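Local coordinates for protein lysozyme (Asticcacaulis excentricus, PDB 6H9D) that is a muramidase domain, probably a weakened peptidoglycan hydrolase derived from a phage lysin, within SpmX, a protein linked to stalk synthesis, at residues A[20-24]-A[45-50]. Residues are numbered along the deposited sequence; the frame is centred on the assembly and turned at random.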
ATOM      1  N   LEU A  20      -9.394  11.870   0.576  1.00 42.00           N
ATOM      2  CA  LEU A  20      -9.791  12.113   1.982  1.00 41.49           C
ATOM      3  C   LEU A  20     -11.313  12.218   2.124  1.00 45.16           C
ATOM      4  O   LEU A  20     -11.904  13.032   1.444  1.00 43.08           O
ATOM      5  CB  LEU A  20      -9.117  13.389   2.487  1.00 40.62           C
ATOM      6  CG  LEU A  20      -9.682  13.917   3.798  1.00 43.09           C
ATOM      7  CD1 LEU A  20      -9.420  12.946   4.921  1.00 44.77           C
ATOM      8  CD2 LEU A  20      -9.128  15.282   4.139  1.00 48.11           C
ATOM      9  N   ARG A  21     -11.897  11.404   2.999  1.00 30.00           N
ATOM     10  CA  ARG A  21     -13.335  11.484   3.317  1.00 30.00           C
ATOM     11  C   ARG A  21     -13.418  12.025   4.741  1.00 30.00           C
ATOM     12  O   ARG A  21     -13.080  11.300   5.661  1.00 30.00           O
ATOM     13  CB  ARG A  21     -14.024  10.123   3.192  1.00 30.00           C
ATOM     14  CG  ARG A  21     -13.984   9.534   1.792  1.00 30.00           C
ATOM     15  CD  ARG A  21     -14.737  10.349   0.752  1.00 30.00           C
ATOM     16  NE  ARG A  21     -16.157  10.464   1.070  1.00 30.00           N
ATOM     17  CZ  ARG A  21     -17.060   9.535   0.793  1.00 30.00           C
ATOM     18  NH1 ARG A  21     -16.695   8.410   0.192  1.00 30.00           N
ATOM     19  NH2 ARG A  21     -18.332   9.725   1.118  1.00 30.00           N
ATOM     20  N   GLN A  22     -13.827  13.279   4.892  1.00 36.38           N
ATOM     21  CA  GLN A  22     -13.874  13.935   6.216  1.00 45.05           C
ATOM     22  C   GLN A  22     -15.066  13.445   7.024  1.00 37.69           C
ATOM     23  O   GLN A  22     -15.034  13.622   8.204  1.00 39.13           O
ATOM     24  CB  GLN A  22     -13.972  15.449   6.070  1.00 49.31           C
ATOM     25  CG  GLN A  22     -12.624  16.137   5.936  1.00 56.94           C
ATOM     26  CD  GLN A  22     -12.750  17.329   5.026  1.00 69.71           C
ATOM     27  OE1 GLN A  22     -13.829  17.875   4.840  1.00 72.35           O
ATOM     28  NE2 GLN A  22     -11.644  17.738   4.437  1.00 62.07           N
ATOM     29  N   GLN A  23     -16.049  12.832   6.377  1.00 44.23           N
ATOM     30  CA  GLN A  23     -17.262  12.393   7.098  1.00 45.73           C
ATOM     31  C   GLN A  23     -17.481  10.898   6.896  1.00 39.67           C
ATOM     32  O   GLN A  23     -17.351  10.439   5.790  1.00 39.72           O
ATOM     33  CB  GLN A  23     -18.475  13.175   6.600  1.00 50.20           C
ATOM     34  CG  GLN A  23     -19.783  12.675   7.179  1.00 57.30           C
ATOM     35  CD  GLN A  23     -20.101  13.365   8.479  1.00 72.32           C
ATOM     36  OE1 GLN A  23     -20.189  14.585   8.542  1.00 81.73           O
ATOM     37  NE2 GLN A  23     -20.253  12.586   9.534  1.00 60.88           N
ATOM     38  N   ALA A  24     -17.828  10.201   7.969  1.00 37.09           N
ATOM     39  CA  ALA A  24     -18.074   8.749   7.938  1.00 37.95           C
ATOM     40  C   ALA A  24     -19.219   8.447   6.978  1.00 46.62           C
ATOM     41  O   ALA A  24     -20.273   9.048   7.129  1.00 43.16           O
ATOM     42  CB  ALA A  24     -18.410   8.271   9.318  1.00 41.98           C
ATOM     43  N   GLY A  45     -21.416   8.983  12.005  1.00 42.05           N
ATOM     44  CA  GLY A  45     -21.420  10.417  12.413  1.00 43.30           C
ATOM     45  C   GLY A  45     -20.037  10.970  12.730  1.00 41.54           C
ATOM     46  O   GLY A  45     -19.903  12.133  13.097  1.00 36.80           O
ATOM     47  N   ALA A  46     -19.010  10.133  12.612  1.00 38.58           N
ATOM     48  CA  ALA A  46     -17.627  10.558  12.910  1.00 35.10           C
ATOM     49  C   ALA A  46     -17.130  11.546  11.857  1.00 33.38           C
ATOM     50  O   ALA A  46     -17.553  11.469  10.728  1.00 36.08           O
ATOM     51  CB  ALA A  46     -16.722   9.364  13.004  1.00 36.08           C
ATOM     52  N   ARG A  47     -16.266  12.462  12.268  1.00 41.59           N
ATOM     53  CA  ARG A  47     -15.676  13.464  11.352  1.00 50.04           C
ATOM     54  C   ARG A  47     -14.165  13.488  11.603  1.00 44.80           C
ATOM     55  O   ARG A  47     -13.770  13.285  12.746  1.00 40.67           O
ATOM     56  CB  ARG A  47     -16.298  14.844  11.586  1.00 53.80           C
ATOM     57  CG  ARG A  47     -17.786  14.959  11.282  1.00 65.74           C
ATOM     58  CD  ARG A  47     -18.340  16.366  11.515  1.00 74.16           C
ATOM     59  NE  ARG A  47     -19.316  16.871  10.549  1.00 79.70           N
ATOM     60  CZ  ARG A  47     -19.653  18.151  10.393  1.00 79.56           C
ATOM     61  NH1 ARG A  47     -18.968  19.106  10.996  1.00 72.22           N
ATOM     62  NH2 ARG A  47     -20.673  18.481   9.626  1.00 78.10           N
ATOM     63  N   VAL A  48     -13.366  13.719  10.564  1.00 36.25           N
ATOM     64  CA  VAL A  48     -11.892  13.772  10.759  1.00 37.96           C
ATOM     65  C   VAL A  48     -11.284  14.959  10.024  1.00 40.68           C
ATOM     66  O   VAL A  48     -11.775  15.329   8.979  1.00 37.66           O
ATOM     67  CB  VAL A  48     -11.192  12.503  10.249  1.00 37.31           C
ATOM     68  CG1 VAL A  48     -11.497  11.276  11.074  1.00 39.54           C
ATOM     69  CG2 VAL A  48     -11.483  12.261   8.791  1.00 35.53           C
ATOM     70  N   THR A  49     -10.219  15.498  10.598  1.00 41.04           N
ATOM     71  CA  THR A  49      -9.383  16.496   9.894  1.00 42.25           C
ATOM     72  C   THR A  49      -8.329  15.723   9.091  1.00 43.89           C
ATOM     73  O   THR A  49      -8.189  14.505   9.285  1.00 36.80           O
ATOM     74  CB  THR A  49      -8.630  17.387  10.882  1.00 39.83           C
ATOM     75  OG1 THR A  49      -7.794  16.557  11.674  1.00 39.82           O
ATOM     76  CG2 THR A  49      -9.549  18.153  11.800  1.00 41.01           C
ATOM     77  N   ALA A  50      -7.600  16.416   8.225  1.00 40.51           N
ATOM     78  CA  ALA A  50      -6.525  15.751   7.469  1.00 42.53           C
ATOM     79  C   ALA A  50      -5.549  15.131   8.474  1.00 39.32           C
ATOM     80  O   ALA A  50      -5.102  14.052   8.238  1.00 38.74           O
ATOM     81  CB  ALA A  50      -5.856  16.751   6.574  1.00 47.22           C
TER
HETATM   82  O   HOH W   1     -21.427   9.963   9.295  1.00 45.19           O
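Gln-23 and Arg-47 face each other in a single antiparallel beta bridge within the small beta-rich lobe of the phage-lysozyme fold, where the loop leading into helix 50-71 runs back along residues 20-24, the end-to-end directions 164° apart. Two backbone hydrogen bonds define the bridge: Val-48 N to Gln-22 O at 2.9 Å and Ala-24 N to Ala-46 O at 3.0 Å. Between them, Arg-47 CA lies 3.2 Å from Gln-22 O, a CA-H...O contact. Arg-47 CB packs 3.8 Å from Gln-22 O; Arg-47 CG, set anti to the carbonyl carbon (chi1 -64°), passes alongside the Gln-23 amide; Arg-47 CD stays near Gln-23 OE1; and Arg-47 NE donates to Gln-23 OE1 at 3.2 Å. At the tip, Arg-47 CZ and NH2 lie farther from Gln-23 OE1, both at 4.1 Å. Amide and guanidinium planes are 64° apart, so the two groups meet without stacking. Toward strand 32-35, Ala-24, Ala-46 and Val-48 each touch Ile-34. Leu-20 CD2 reaches Ala-50 CB at 4.3 Å, where the helix begins. A water closes the other end, accepting from Gln-23 NE2 and Gly-45 N and donating to Ala-24 O at 2.6 Å.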